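Local coordinates for protein cytochrome P450 CYP260B1 (Sorangium cellulosum, PDB 5HIW) that is a bacterial cytochrome P450, a largely helical haem protein that holds protoporphyrin IX containing iron in a pocket within its fold, at residues R109-R114 / I129-G134. Sequence-based numbering, arbitrary orientation.
Sequences RRVVER and ISMPMG
V111 spreads both of its methyl groups over the CB of S130, with CG1 3.7 Å and CG2 3.8 Å from that carbon, so that the valine straddles the serine methylene. CG1 lies anti to the backbone N (chi1 168°) and CG2 beside that N, which leaves both methyls turned to S130. CG2 also reaches the sulfur of M131, at 4.2 Å from SD, a looser apolar touch. A short, beta-branched residue suits this place because the backbones come close, the CA atoms of V111 and S130 lying 6.6 Å apart; the still smaller serine, with just a CB and a hydroxyl, is consistent with so close an approach. M131 is itself buried, touching L237 of helix 232-245 and E347 of helix 341-358, with its side chain about 10 Å from the haem.

Beside this apolar patch the link is polar and made through water. R114, near the end of helix 93-113, presents NH1 to two waters, both lying at the edge of its guanidinium and in its plane. One accepts from NH1 of R114 at 3.2 Å and donates to the carbonyl O of S130 at 2.6 Å; the other accepts from the same NH1 and is hydrogen-bonded to S130 OG, again at 2.6 Å. That carbonyl also receives the helical bond from G134 N, and OG makes a weak hydrogen bond to D125 O. Arginine fits here because its long chain carries a planar donor group across to the gap. With no direct hydrogen bond between the segments, helices 93-113 and 130-140 depend here on dispersion contacts and two bridging waters, which the positive charge of R114 would probably polarise toward S130.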
# COMPACT_ATOMS: atom_id res chain seq x y z
N ARG A 109 -11.62 -3.50 -16.95
CA ARG A 109 -12.21 -4.28 -18.06
C ARG A 109 -11.17 -4.80 -19.03
O ARG A 109 -11.29 -5.92 -19.46
CB ARG A 109 -13.25 -3.49 -18.88
CG ARG A 109 -14.62 -3.57 -18.21
CD ARG A 109 -15.74 -2.93 -19.01
NE ARG A 109 -16.81 -2.58 -18.08
CZ ARG A 109 -17.55 -3.48 -17.44
NH1 ARG A 109 -17.43 -4.79 -17.63
NH2 ARG A 109 -18.47 -3.06 -16.60
N ARG A 110 -10.18 -3.97 -19.35
CA ARG A 110 -9.13 -4.33 -20.30
C ARG A 110 -8.27 -5.46 -19.68
O ARG A 110 -7.91 -6.45 -20.32
CB ARG A 110 -8.31 -3.07 -20.60
CG ARG A 110 -7.17 -3.18 -21.63
CD ARG A 110 -6.43 -1.84 -21.85
NE ARG A 110 -7.25 -0.64 -21.55
CZ ARG A 110 -6.92 0.29 -20.65
NH1 ARG A 110 -5.77 0.21 -19.98
NH2 ARG A 110 -7.73 1.32 -20.41
N VAL A 111 -7.94 -5.29 -18.41
CA VAL A 111 -7.09 -6.24 -17.70
C VAL A 111 -7.76 -7.61 -17.65
O VAL A 111 -7.15 -8.66 -17.94
CB VAL A 111 -6.71 -5.68 -16.29
CG1 VAL A 111 -6.09 -6.78 -15.43
CG2 VAL A 111 -5.76 -4.54 -16.37
N VAL A 112 -9.06 -7.63 -17.33
CA VAL A 112 -9.79 -8.85 -17.17
C VAL A 112 -10.01 -9.53 -18.55
O VAL A 112 -9.87 -10.75 -18.68
CB VAL A 112 -11.14 -8.57 -16.51
CG1 VAL A 112 -12.09 -9.74 -16.67
CG2 VAL A 112 -10.95 -8.24 -15.03
N GLU A 113 -10.32 -8.70 -19.57
CA GLU A 113 -10.51 -9.15 -20.95
C GLU A 113 -9.33 -9.99 -21.43
O GLU A 113 -9.50 -11.00 -22.14
CB GLU A 113 -10.69 -7.94 -21.90
CG GLU A 113 -10.74 -8.28 -23.39
CD GLU A 113 -11.94 -9.13 -23.71
OE1 GLU A 113 -12.96 -8.86 -23.05
OE2 GLU A 113 -11.88 -10.06 -24.56
N ARG A 114 -8.12 -9.58 -21.06
CA ARG A 114 -6.91 -10.29 -21.47
C ARG A 114 -6.90 -11.70 -20.96
O ARG A 114 -6.19 -12.50 -21.52
CB ARG A 114 -5.61 -9.62 -21.02
CG ARG A 114 -5.29 -8.26 -21.67
CD ARG A 114 -4.15 -7.50 -20.97
NE ARG A 114 -4.14 -6.11 -21.43
CZ ARG A 114 -3.90 -5.01 -20.69
NH1 ARG A 114 -3.54 -5.08 -19.40
NH2 ARG A 114 -3.96 -3.83 -21.30
N ILE A 129 -0.42 -6.53 -10.69
CA ILE A 129 0.53 -5.58 -11.24
C ILE A 129 -0.22 -4.75 -12.32
O ILE A 129 0.02 -3.58 -12.46
CB ILE A 129 1.75 -6.34 -11.93
CG1 ILE A 129 2.76 -6.92 -10.94
CG2 ILE A 129 2.49 -5.42 -12.88
CD1 ILE A 129 3.46 -5.91 -10.10
N SER A 130 -0.93 -5.43 -13.17
CA SER A 130 -1.58 -4.88 -14.41
C SER A 130 -2.52 -3.74 -14.11
O SER A 130 -2.59 -2.70 -14.85
CB SER A 130 -2.49 -5.93 -15.05
OG SER A 130 -1.74 -6.96 -15.53
N MET A 131 -3.22 -3.87 -12.99
CA MET A 131 -4.15 -2.80 -12.53
C MET A 131 -3.47 -1.43 -12.33
O MET A 131 -3.82 -0.45 -13.03
CB MET A 131 -4.94 -3.25 -11.27
CG MET A 131 -6.04 -4.21 -11.57
SD MET A 131 -7.32 -3.47 -12.62
CE MET A 131 -7.83 -2.13 -11.53
N PRO A 132 -2.52 -1.31 -11.41
CA PRO A 132 -1.85 -0.04 -11.27
C PRO A 132 -1.00 0.41 -12.47
O PRO A 132 -0.87 1.60 -12.70
CB PRO A 132 -1.00 -0.22 -10.02
CG PRO A 132 -0.90 -1.66 -9.85
CD PRO A 132 -2.16 -2.22 -10.32
N MET A 133 -0.47 -0.54 -13.29
CA MET A 133 0.19 -0.12 -14.50
C MET A 133 -0.76 0.63 -15.45
O MET A 133 -0.37 1.70 -15.94
CB MET A 133 0.80 -1.33 -15.25
CG MET A 133 2.01 -1.87 -14.52
SD MET A 133 2.85 -3.19 -15.47
CE MET A 133 3.61 -2.21 -16.74
N GLY A 134 -1.98 0.12 -15.66
CA GLY A 134 -2.96 0.82 -16.45
C GLY A 134 -3.56 2.05 -15.77
O GLY A 134 -3.76 3.15 -16.38
O HOH W 1 -2.41 -2.87 -17.43
O HOH W 2 -2.76 -7.62 -17.86